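Local coordinates for protein beta-hexosaminidase (PDB 6JTJ) that probably takes part in peptidoglycan recycling as a family 3 glycoside hydrolase, cleaving terminal beta-1,4-linked N-acetylglucosamine from peptide-linked cell-wall fragments, at residues F272-I275 against W276-I280; R349-Y352 against M353-S356; N78-N81 against I82-K86; G230-L233 against D234-E237; P341-Q344 against D345-G348. All coordinates share one frame; numbering follows the deposited sequence.

Four contacts sit at helix starts, three with a side-chain N-cap and one led in by an asparagine-held turn; interaction 2 lies where helix 346-352 ends. Interactions 1 and 4 touch: Trp276 CH2 meets Leu233 CD1 at 4.0 Å, so helices 274-284 and 233-238 pack together. Interactions 5 and 2 follow each other along helix 346-352, their centres about 14 Å apart. Interaction 3 is remote, its centre about 44 Å from that of interaction 4. In interaction 1 Phe272 packs against the predicted nucleophile Asp294, and the Leu277 side chain lies about 8 Å from that of Asp294; the Phe79 side chain of interaction 3 is about 6 Å from that of Arg113, a predicted substrate-binding residue.

Interaction 1: residues F272-I275 against W276-I280; sequences FSEI and WLKQI
Ser273 caps the N-terminus of helix 274-284 by turning its hydroxyl onto the backbone of Trp276. Its CB lies 3.7 Å from Trp276 CD1, and one bond further on OG accepts from Trp276 N at 3.0 Å with an almost straight N-H...O angle of 175°. With OG turned anti to the serine N (chi1 170°), the hydroxyl reaches the Trp276 N-H. The same hydroxyl is also hydrogen-bonded to Asp266, so the cap is tied to the loop before the helix.

The backbone begins with an ordinary helical bond from Leu277 N to Ser273 O, then widens. Glu274 O is shared by two donors, Lys278 N at 2.7 Å and Gln279 N at 3.1 Å. Gln279 N to Glu274 O and Ile280 N to Ile275 O both span five residues, the wider pi-type turn. Ile280 CD1 settles over one face of the Trp276 indole, towards its rim, and lies 4.1 Å from Ile275 CG2. Around the indole also lie Tyr262, edge-to-face, and Leu233 and Leu236 of helix 233-238.

On the outer surface Glu274 OE2 and Lys278 NZ form a long salt bridge of 3.7 Å, while NZ also donates to Glu316 O. The first turn is thus held chiefly by the serine cap and the backbone bonds, with the stretched ion pair probably adding only modest electrostatic help.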
# COMPACT_ATOMS: atom_id res chain seq x y z
N PHE C 272 6.48 8.33 16.27
CA PHE C 272 6.79 9.62 16.89
C PHE C 272 6.18 9.66 18.29
O PHE C 272 5.98 10.73 18.82
CB PHE C 272 6.19 10.75 16.06
CG PHE C 272 6.75 10.87 14.67
CD1 PHE C 272 7.92 11.58 14.44
CD2 PHE C 272 6.08 10.33 13.59
CE1 PHE C 272 8.42 11.74 13.15
CE2 PHE C 272 6.59 10.46 12.30
CZ PHE C 272 7.76 11.18 12.07
N SER C 273 5.94 8.52 18.90
CA SER C 273 5.27 8.47 20.21
C SER C 273 6.14 7.91 21.32
O SER C 273 6.48 6.73 21.30
CB SER C 273 4.02 7.61 20.12
OG SER C 273 3.48 7.37 21.41
N GLU C 274 6.49 8.75 22.29
CA GLU C 274 7.21 8.32 23.50
C GLU C 274 6.47 7.22 24.22
O GLU C 274 7.08 6.30 24.75
CB GLU C 274 7.37 9.47 24.49
CG GLU C 274 8.36 10.53 24.08
CD GLU C 274 8.63 11.53 25.19
OE1 GLU C 274 7.66 11.99 25.84
OE2 GLU C 274 9.81 11.85 25.44
N ILE C 275 5.16 7.33 24.25
CA ILE C 275 4.33 6.33 24.91
C ILE C 275 4.55 4.96 24.25
O ILE C 275 4.90 3.99 24.92
CB ILE C 275 2.85 6.76 24.92
CG1 ILE C 275 2.66 8.00 25.83
CG2 ILE C 275 1.97 5.62 25.42
CD1 ILE C 275 1.37 8.75 25.62
N TRP C 276 4.40 4.90 22.93
CA TRP C 276 4.58 3.63 22.23
C TRP C 276 6.01 3.11 22.35
O TRP C 276 6.22 1.94 22.63
CB TRP C 276 4.16 3.73 20.75
CG TRP C 276 2.70 3.61 20.55
CD1 TRP C 276 1.86 4.57 20.08
CD2 TRP C 276 1.90 2.47 20.83
NE1 TRP C 276 0.57 4.09 20.04
CE2 TRP C 276 0.57 2.81 20.52
CE3 TRP C 276 2.17 1.19 21.32
CZ2 TRP C 276 -0.49 1.91 20.67
CZ3 TRP C 276 1.13 0.31 21.51
CH2 TRP C 276 -0.19 0.66 21.15
N LEU C 277 6.98 3.98 22.12
CA LEU C 277 8.35 3.55 21.96
C LEU C 277 9.11 3.42 23.29
O LEU C 277 9.88 2.47 23.45
CB LEU C 277 9.10 4.48 21.00
CG LEU C 277 8.45 4.67 19.63
CD1 LEU C 277 9.30 5.60 18.77
CD2 LEU C 277 8.25 3.33 18.91
N LYS C 278 8.90 4.33 24.23
CA LYS C 278 9.65 4.27 25.48
C LYS C 278 8.88 3.52 26.53
O LYS C 278 9.37 2.57 27.13
CB LYS C 278 10.01 5.67 25.98
CG LYS C 278 11.01 6.35 25.07
CD LYS C 278 11.45 7.70 25.62
CE LYS C 278 12.51 8.28 24.71
NZ LYS C 278 12.74 9.71 24.99
N GLN C 279 7.65 3.94 26.75
CA GLN C 279 6.87 3.38 27.83
C GLN C 279 6.46 1.94 27.51
O GLN C 279 6.61 1.04 28.35
CB GLN C 279 5.69 4.34 28.12
CG GLN C 279 4.67 3.92 29.16
CD GLN C 279 3.54 4.94 29.31
OE1 GLN C 279 3.70 6.13 29.00
NE2 GLN C 279 2.39 4.47 29.78
N ILE C 280 5.95 1.69 26.30
CA ILE C 280 5.45 0.35 25.98
C ILE C 280 6.55 -0.57 25.46
O ILE C 280 6.81 -1.60 26.06
CB ILE C 280 4.24 0.41 25.02
CG1 ILE C 280 3.04 1.04 25.76
CG2 ILE C 280 3.83 -0.98 24.56
CD1 ILE C 280 1.94 1.56 24.86

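Interaction 2: residues R349-Y352 against M353-S356; sequences RWQY and MENS
The C-terminal end of helix 346-352 unwinds here into the loop that leads to helix 359-367, and Trp350 and Gln351 are the residues that meet this departing chain. Two backbone bonds of the i to i+3 kind close the turn: Met353 N donates to Trp350 O and Glu354 N to Gln351 O, both at 3.0 Å. Each donor sits well above the plane of its carbonyl.

Met353 folds back beside the tryptophan. Its chain runs straight to SD and then bends at the last torsion (chi3 -53°), which brings the methyl CE to 3.3 Å from Trp350 CE3, with CZ3 next nearest. The indole is fixed at its other end, where NE1 donates to Gly45 O.

Gln351 bends at chi2 (44°), and its amide crosses the Glu354 carboxylate with the two planes nearly perpendicular. The modelled hydrogen bond from Gln351 NE2 to Glu354 OE2 is only 2.4 Å long, so its exact geometry is doubtful. Gln351 OE1 accepts from Arg44.

The buried thioether and indole therefore give the helix end an apolar anchor, whereas the amide and carboxylate probably link it by a polar contact whose strength cannot be judged from so short a distance.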
# COMPACT_ATOMS: atom_id res chain seq x y z
N ARG C 349 23.71 -1.69 19.41
CA ARG C 349 22.50 -1.95 18.64
C ARG C 349 22.78 -2.12 17.14
O ARG C 349 22.22 -3.01 16.51
CB ARG C 349 21.46 -0.85 18.90
CG ARG C 349 20.78 -1.03 20.25
CD ARG C 349 19.90 0.14 20.64
NE ARG C 349 19.27 -0.12 21.94
CZ ARG C 349 18.70 0.80 22.70
NH1 ARG C 349 18.64 2.06 22.30
NH2 ARG C 349 18.17 0.46 23.86
N TRP C 350 23.61 -1.26 16.56
CA TRP C 350 24.06 -1.47 15.18
C TRP C 350 24.84 -2.79 15.05
O TRP C 350 24.67 -3.53 14.09
CB TRP C 350 25.01 -0.35 14.73
CG TRP C 350 24.43 0.94 14.14
CD1 TRP C 350 24.65 2.20 14.61
CD2 TRP C 350 23.64 1.08 12.95
NE1 TRP C 350 24.03 3.12 13.80
CE2 TRP C 350 23.43 2.47 12.76
CE3 TRP C 350 23.11 0.19 12.02
CZ2 TRP C 350 22.69 2.97 11.70
CZ3 TRP C 350 22.38 0.69 10.95
CH2 TRP C 350 22.18 2.07 10.80
N GLN C 351 25.74 -3.04 15.99
CA GLN C 351 26.66 -4.17 15.87
C GLN C 351 25.94 -5.51 15.94
O GLN C 351 26.31 -6.44 15.24
CB GLN C 351 27.79 -4.11 16.92
CG GLN C 351 28.90 -5.16 16.70
CD GLN C 351 29.40 -5.36 15.23
OE1 GLN C 351 29.40 -4.45 14.38
NE2 GLN C 351 29.82 -6.59 14.92
N TYR C 352 24.93 -5.59 16.78
CA TYR C 352 24.08 -6.78 16.85
C TYR C 352 23.49 -7.16 15.47
O TYR C 352 23.28 -8.34 15.20
CB TYR C 352 22.96 -6.55 17.86
CG TYR C 352 22.13 -7.77 18.19
CD1 TYR C 352 22.67 -8.85 18.91
CD2 TYR C 352 20.80 -7.85 17.81
CE1 TYR C 352 21.90 -9.96 19.22
CE2 TYR C 352 20.02 -8.94 18.12
CZ TYR C 352 20.57 -10.00 18.81
OH TYR C 352 19.77 -11.08 19.09
N MET C 353 23.29 -6.18 14.59
CA MET C 353 22.74 -6.44 13.25
C MET C 353 23.77 -6.85 12.20
O MET C 353 23.39 -7.19 11.08
CB MET C 353 21.98 -5.21 12.76
CG MET C 353 20.74 -4.88 13.59
SD MET C 353 19.79 -3.53 12.87
CE MET C 353 21.00 -2.23 12.65
N GLU C 354 25.06 -6.79 12.52
CA GLU C 354 26.09 -7.14 11.54
C GLU C 354 25.91 -8.60 11.13
O GLU C 354 25.55 -9.44 11.95
CB GLU C 354 27.53 -6.93 12.05
CG GLU C 354 28.48 -6.54 10.91
CD GLU C 354 29.85 -6.09 11.39
OE1 GLU C 354 30.59 -5.40 10.62
OE2 GLU C 354 30.19 -6.43 12.56
N ASN C 355 26.13 -8.87 9.85
CA ASN C 355 26.04 -10.23 9.36
C ASN C 355 27.06 -11.11 10.07
O ASN C 355 28.20 -10.69 10.28
CB ASN C 355 26.29 -10.30 7.86
CG ASN C 355 25.66 -11.53 7.24
OD1 ASN C 355 26.13 -12.64 7.46
ND2 ASN C 355 24.61 -11.34 6.46
N SER C 356 26.65 -12.31 10.44
CA SER C 356 27.51 -13.19 11.20
C SER C 356 28.33 -14.15 10.31
O SER C 356 29.19 -14.84 10.82
CB SER C 356 26.67 -13.95 12.26
OG SER C 356 25.75 -14.82 11.66

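Interaction 3: residues N78-N81 against I82-K86; sequences NFQN and IEQLK
Asn81 and Gln84 are brought together by two contrasting torsions: the asparagine CG stands between its own backbone N and carbonyl carbon (chi1 52°), while the glutamine chain leaves anti to its N and then folds at chi2 (-85°). Together they make a capping box at the start of helix 82-94. Asn81 OD1 accepts from Gln84 N at 2.9 Å, along a nearly straight N-H...O line, and in return the Gln84 amide reaches back to the chain before the helix. Its OE1 takes two backbone donors, Gln80 N at 2.7 Å and Asn81 N at 3.3 Å; the Gln80 donor lies above the amide plane, and the Asn81 donor in the carbonyl plane. Gln84 NE2 donates to Asn78 O at 2.9 Å, and also to Phe54 O. Both ends of the amide are thereby engaged, which should fix its flip.

A water accepts from Glu83 N and donates weakly to Asn81 OD1, extending the cap to a second helix N-H. Leu85 N to Asn81 O, at 3.0 Å, is the first regular helical bond.

Phe79 carries the apolar part. Its CE1 lies 3.9 Å from Leu85 CD2, the two side chains crossing at about a right angle, and Asn81 N sits over the ring centre.

The contact closes the loop that leads from strand 69-74 into helix 82-94. Phe79 stacks on Phe114, Leu85 packs on Phe114 and Cys157, and Lys86 on the next turn reaches helix 359-367.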
# COMPACT_ATOMS: atom_id res chain seq x y z
N ASN C 78 19.16 -0.07 -7.18
CA ASN C 78 20.56 -0.31 -6.90
C ASN C 78 21.02 -1.68 -7.37
O ASN C 78 22.16 -2.07 -7.10
CB ASN C 78 20.82 -0.19 -5.40
CG ASN C 78 20.34 1.10 -4.82
OD1 ASN C 78 19.52 1.12 -3.91
ND2 ASN C 78 20.84 2.22 -5.35
N PHE C 79 20.16 -2.41 -8.08
CA PHE C 79 20.46 -3.78 -8.43
C PHE C 79 20.42 -4.02 -9.93
O PHE C 79 19.39 -3.82 -10.58
CB PHE C 79 19.49 -4.74 -7.76
CG PHE C 79 19.80 -6.18 -8.01
CD1 PHE C 79 20.91 -6.75 -7.43
CD2 PHE C 79 18.98 -6.95 -8.82
CE1 PHE C 79 21.21 -8.09 -7.64
CE2 PHE C 79 19.27 -8.29 -9.03
CZ PHE C 79 20.39 -8.85 -8.44
N GLN C 80 21.55 -4.50 -10.44
CA GLN C 80 21.73 -4.89 -11.84
C GLN C 80 21.85 -6.41 -11.90
O GLN C 80 21.09 -7.09 -12.58
CB GLN C 80 23.00 -4.23 -12.36
CG GLN C 80 22.93 -3.71 -13.77
CD GLN C 80 24.12 -2.83 -14.10
OE1 GLN C 80 25.21 -2.97 -13.52
NE2 GLN C 80 23.93 -1.93 -15.05
N ASN C 81 22.80 -6.93 -11.15
CA ASN C 81 23.00 -8.36 -11.04
C ASN C 81 23.87 -8.61 -9.82
O ASN C 81 24.37 -7.66 -9.21
CB ASN C 81 23.68 -8.90 -12.30
CG ASN C 81 24.94 -8.12 -12.66
OD1 ASN C 81 25.91 -8.09 -11.89
ND2 ASN C 81 24.94 -7.50 -13.82
N ILE C 82 24.07 -9.88 -9.50
CA ILE C 82 24.78 -10.27 -8.29
C ILE C 82 26.22 -9.73 -8.21
O ILE C 82 26.66 -9.30 -7.15
CB ILE C 82 24.78 -11.79 -8.14
CG1 ILE C 82 23.32 -12.29 -8.01
CG2 ILE C 82 25.70 -12.22 -7.01
CD1 ILE C 82 23.00 -13.18 -6.83
N GLU C 83 26.94 -9.76 -9.32
CA GLU C 83 28.33 -9.33 -9.32
C GLU C 83 28.43 -7.81 -9.12
O GLU C 83 29.25 -7.33 -8.34
CB GLU C 83 29.07 -9.83 -10.57
CG GLU C 83 29.32 -11.34 -10.57
CD GLU C 83 29.97 -11.86 -9.27
OE1 GLU C 83 31.04 -11.33 -8.87
OE2 GLU C 83 29.41 -12.79 -8.64
N GLN C 84 27.56 -7.06 -9.79
CA GLN C 84 27.51 -5.62 -9.55
C GLN C 84 27.16 -5.31 -8.08
O GLN C 84 27.78 -4.43 -7.45
CB GLN C 84 26.53 -4.95 -10.53
CG GLN C 84 26.04 -3.57 -10.13
CD GLN C 84 24.83 -3.63 -9.20
OE1 GLN C 84 24.01 -4.55 -9.29
NE2 GLN C 84 24.74 -2.67 -8.27
N LEU C 85 26.20 -6.04 -7.52
CA LEU C 85 25.77 -5.82 -6.13
C LEU C 85 26.93 -6.04 -5.15
O LEU C 85 27.13 -5.25 -4.23
CB LEU C 85 24.58 -6.73 -5.76
CG LEU C 85 23.99 -6.60 -4.34
CD1 LEU C 85 23.51 -5.18 -4.10
CD2 LEU C 85 22.86 -7.59 -4.11
N LYS C 86 27.67 -7.11 -5.37
CA LYS C 86 28.85 -7.41 -4.55
C LYS C 86 29.87 -6.29 -4.59
O LYS C 86 30.45 -5.94 -3.57
CB LYS C 86 29.50 -8.70 -5.01
CG LYS C 86 28.70 -9.93 -4.64
CD LYS C 86 29.21 -11.16 -5.38
CE LYS C 86 28.77 -12.43 -4.67
NZ LYS C 86 28.87 -13.62 -5.54
O HOH W 1 25.96 -10.90 -11.44

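Interaction 4: residues G230-L233 against D234-E237; sequences GRSL and DELE
Ser232 and Glu235 exchange hydrogen bonds in a capping box at the start of helix 233-238. In one direction Glu235 N donates to Ser232 OG at 3.2 Å; in the other, Ser232 N donates to Glu235 OE2 at 2.9 Å with an angle of 175°, meeting the carboxylate on its anti side. A weak bond from Ser232 OG to the same OE2, 3.3 Å long, adds to the ring. A chi1 of 74° swings the serine OG in toward the helix N-H groups. Helical backbone bonds follow, Leu236 N to Ser232 O at 3.2 Å and Glu237 N to Leu233 O at 2.8 Å.

The packing contacts centre on Leu236, whose methyl CD1 lies over one face of the Arg231 guanidinium, towards the rim and 3.8 Å from NH2. Leu233 and Glu237 run side by side in the same direction.

Charged ends look outside the box: Arg231 forms salt bridges with Asp229 and Asp240, and Glu237 with Arg245. Glu235 thus serves the helix start through backbone N-H and hydroxyl groups, and its negative charge there would probably be favoured by the helix dipole.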
# COMPACT_ATOMS: atom_id res chain seq x y z
N GLY C 230 -8.65 2.59 16.13
CA GLY C 230 -9.40 3.08 17.29
C GLY C 230 -9.44 2.15 18.49
O GLY C 230 -10.13 2.43 19.46
N ARG C 231 -8.71 1.04 18.45
CA ARG C 231 -8.82 0.04 19.50
C ARG C 231 -8.07 0.43 20.76
O ARG C 231 -7.21 1.32 20.76
CB ARG C 231 -8.33 -1.31 19.01
CG ARG C 231 -9.15 -1.87 17.85
CD ARG C 231 -8.55 -3.19 17.36
NE ARG C 231 -7.24 -2.97 16.76
CZ ARG C 231 -6.32 -3.92 16.56
NH1 ARG C 231 -6.56 -5.19 16.89
NH2 ARG C 231 -5.16 -3.59 16.02
N SER C 232 -8.39 -0.28 21.83
CA SER C 232 -7.78 -0.04 23.12
C SER C 232 -6.49 -0.81 23.21
O SER C 232 -6.29 -1.80 22.51
CB SER C 232 -8.72 -0.50 24.25
OG SER C 232 -8.76 -1.92 24.34
N LEU C 233 -5.63 -0.40 24.14
CA LEU C 233 -4.39 -1.10 24.40
C LEU C 233 -4.62 -2.57 24.77
O LEU C 233 -3.87 -3.45 24.34
CB LEU C 233 -3.60 -0.40 25.51
CG LEU C 233 -2.23 -0.99 25.82
CD1 LEU C 233 -1.36 -1.01 24.57
CD2 LEU C 233 -1.55 -0.19 26.92
N ASP C 234 -5.65 -2.83 25.57
CA ASP C 234 -5.95 -4.21 25.96
C ASP C 234 -6.24 -5.07 24.73
O ASP C 234 -5.82 -6.21 24.65
CB ASP C 234 -7.13 -4.28 26.95
CG ASP C 234 -6.74 -3.85 28.36
OD1 ASP C 234 -5.62 -4.18 28.82
OD2 ASP C 234 -7.56 -3.20 29.03
N GLU C 235 -7.00 -4.52 23.79
CA GLU C 235 -7.31 -5.25 22.57
C GLU C 235 -6.04 -5.58 21.80
O GLU C 235 -5.87 -6.70 21.32
CB GLU C 235 -8.27 -4.45 21.69
CG GLU C 235 -9.69 -4.41 22.23
CD GLU C 235 -10.58 -3.52 21.40
OE1 GLU C 235 -11.32 -4.06 20.55
OE2 GLU C 235 -10.52 -2.29 21.56
N LEU C 236 -5.11 -4.63 21.75
CA LEU C 236 -3.83 -4.87 21.10
C LEU C 236 -2.95 -5.86 21.87
O LEU C 236 -2.30 -6.71 21.25
CB LEU C 236 -3.07 -3.57 20.82
CG LEU C 236 -3.38 -2.96 19.44
CD1 LEU C 236 -4.64 -2.13 19.45
CD2 LEU C 236 -2.23 -2.10 18.95
N GLU C 237 -2.96 -5.79 23.20
CA GLU C 237 -2.18 -6.74 24.01
C GLU C 237 -2.69 -8.15 23.84
O GLU C 237 -1.91 -9.10 23.80
CB GLU C 237 -2.23 -6.38 25.50
CG GLU C 237 -1.53 -5.09 25.83
CD GLU C 237 -0.01 -5.20 25.89
OE1 GLU C 237 0.56 -6.30 25.61
OE2 GLU C 237 0.62 -4.17 26.24

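Interaction 5: residues P341-Q344 against D345-G348; sequences PDNQ and DLAG
A type I beta turn from Asn343 to Leu346 leads into helix 346-352, and Asp345, Asn343 and Gln344 carry most of its contact. Asn343 is its pivot. With CG anti to the backbone N (chi1 -176°) and OD1 nearly eclipsing CA (chi2 -8°), Asn343 OD1 accepts from Asp345 N at 3.2 Å. This bond is bent, with an N-H...O angle of 136°, and the donor is tilted out of the amide plane. At the other end of the amide, ND2 donates to Asp320, which ties the turn to the loop following helix 307-317.

Asp345 places its CB 3.5 Å from Asn343 OD1, beside the capping oxygen, while its carboxylate makes a weak, long ion pair with Arg349 one helical turn on. Leu346 N closes the turn on Asn343 O at 3.2 Å, and the leucine CB lies beside the Asn343 amide while its side chain packs on Pro46.

Gln344 contributes through its main chain. Two waters bridge carbonyls of the turn to the first helical N-H groups: one runs from Asn343 O to Ala347 N, and the other accepts from Gly348 N at 3.0 Å and donates to Gln344 O at 2.6 Å.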
# COMPACT_ATOMS: atom_id res chain seq x y z
N PRO C 341 22.85 12.72 18.70
CA PRO C 341 22.26 12.64 20.04
C PRO C 341 23.01 11.63 20.88
O PRO C 341 23.47 10.62 20.36
CB PRO C 341 20.81 12.19 19.78
CG PRO C 341 20.56 12.46 18.34
CD PRO C 341 21.89 12.34 17.65
N ASP C 342 23.12 11.89 22.17
CA ASP C 342 23.81 10.96 23.04
C ASP C 342 22.99 9.67 23.14
O ASP C 342 21.83 9.68 23.58
CB ASP C 342 24.01 11.56 24.41
CG ASP C 342 24.91 10.71 25.27
OD1 ASP C 342 26.10 10.56 24.92
OD2 ASP C 342 24.43 10.19 26.31
N ASN C 343 23.58 8.56 22.71
CA ASN C 343 22.93 7.25 22.77
C ASN C 343 24.01 6.21 22.96
O ASN C 343 24.58 5.74 21.99
CB ASN C 343 22.13 7.01 21.48
CG ASN C 343 21.34 5.70 21.49
OD1 ASN C 343 21.48 4.88 22.39
ND2 ASN C 343 20.52 5.50 20.45
N GLN C 344 24.30 5.91 24.22
CA GLN C 344 25.35 4.96 24.57
C GLN C 344 25.07 3.55 24.07
O GLN C 344 25.99 2.74 24.00
CB GLN C 344 25.51 4.90 26.09
CG GLN C 344 26.04 6.15 26.73
CD GLN C 344 25.79 6.26 28.24
OE1 GLN C 344 26.38 5.53 29.04
NE2 GLN C 344 24.94 7.22 28.64
N ASP C 345 23.82 3.25 23.73
CA ASP C 345 23.43 1.93 23.25
C ASP C 345 23.55 1.76 21.74
O ASP C 345 23.50 0.64 21.23
CB ASP C 345 22.01 1.64 23.69
CG ASP C 345 21.87 1.62 25.20
OD1 ASP C 345 22.62 0.86 25.83
OD2 ASP C 345 20.99 2.32 25.74
N LEU C 346 23.74 2.86 21.01
CA LEU C 346 23.66 2.82 19.57
C LEU C 346 24.66 1.84 18.97
O LEU C 346 24.31 1.05 18.10
CB LEU C 346 23.85 4.20 18.96
CG LEU C 346 23.61 4.31 17.44
CD1 LEU C 346 22.24 3.82 16.96
CD2 LEU C 346 23.79 5.73 16.94
N ALA C 347 25.92 1.92 19.41
CA ALA C 347 27.00 1.15 18.79
C ALA C 347 26.73 -0.33 18.89
O ALA C 347 26.93 -1.06 17.91
CB ALA C 347 28.35 1.48 19.44
N GLY C 348 26.27 -0.77 20.06
CA GLY C 348 25.93 -2.17 20.28
C GLY C 348 24.69 -2.59 19.49
O GLY C 348 24.62 -3.71 18.98
O HOH W 2 26.61 4.01 21.19
O HOH W 3 26.39 0.50 22.80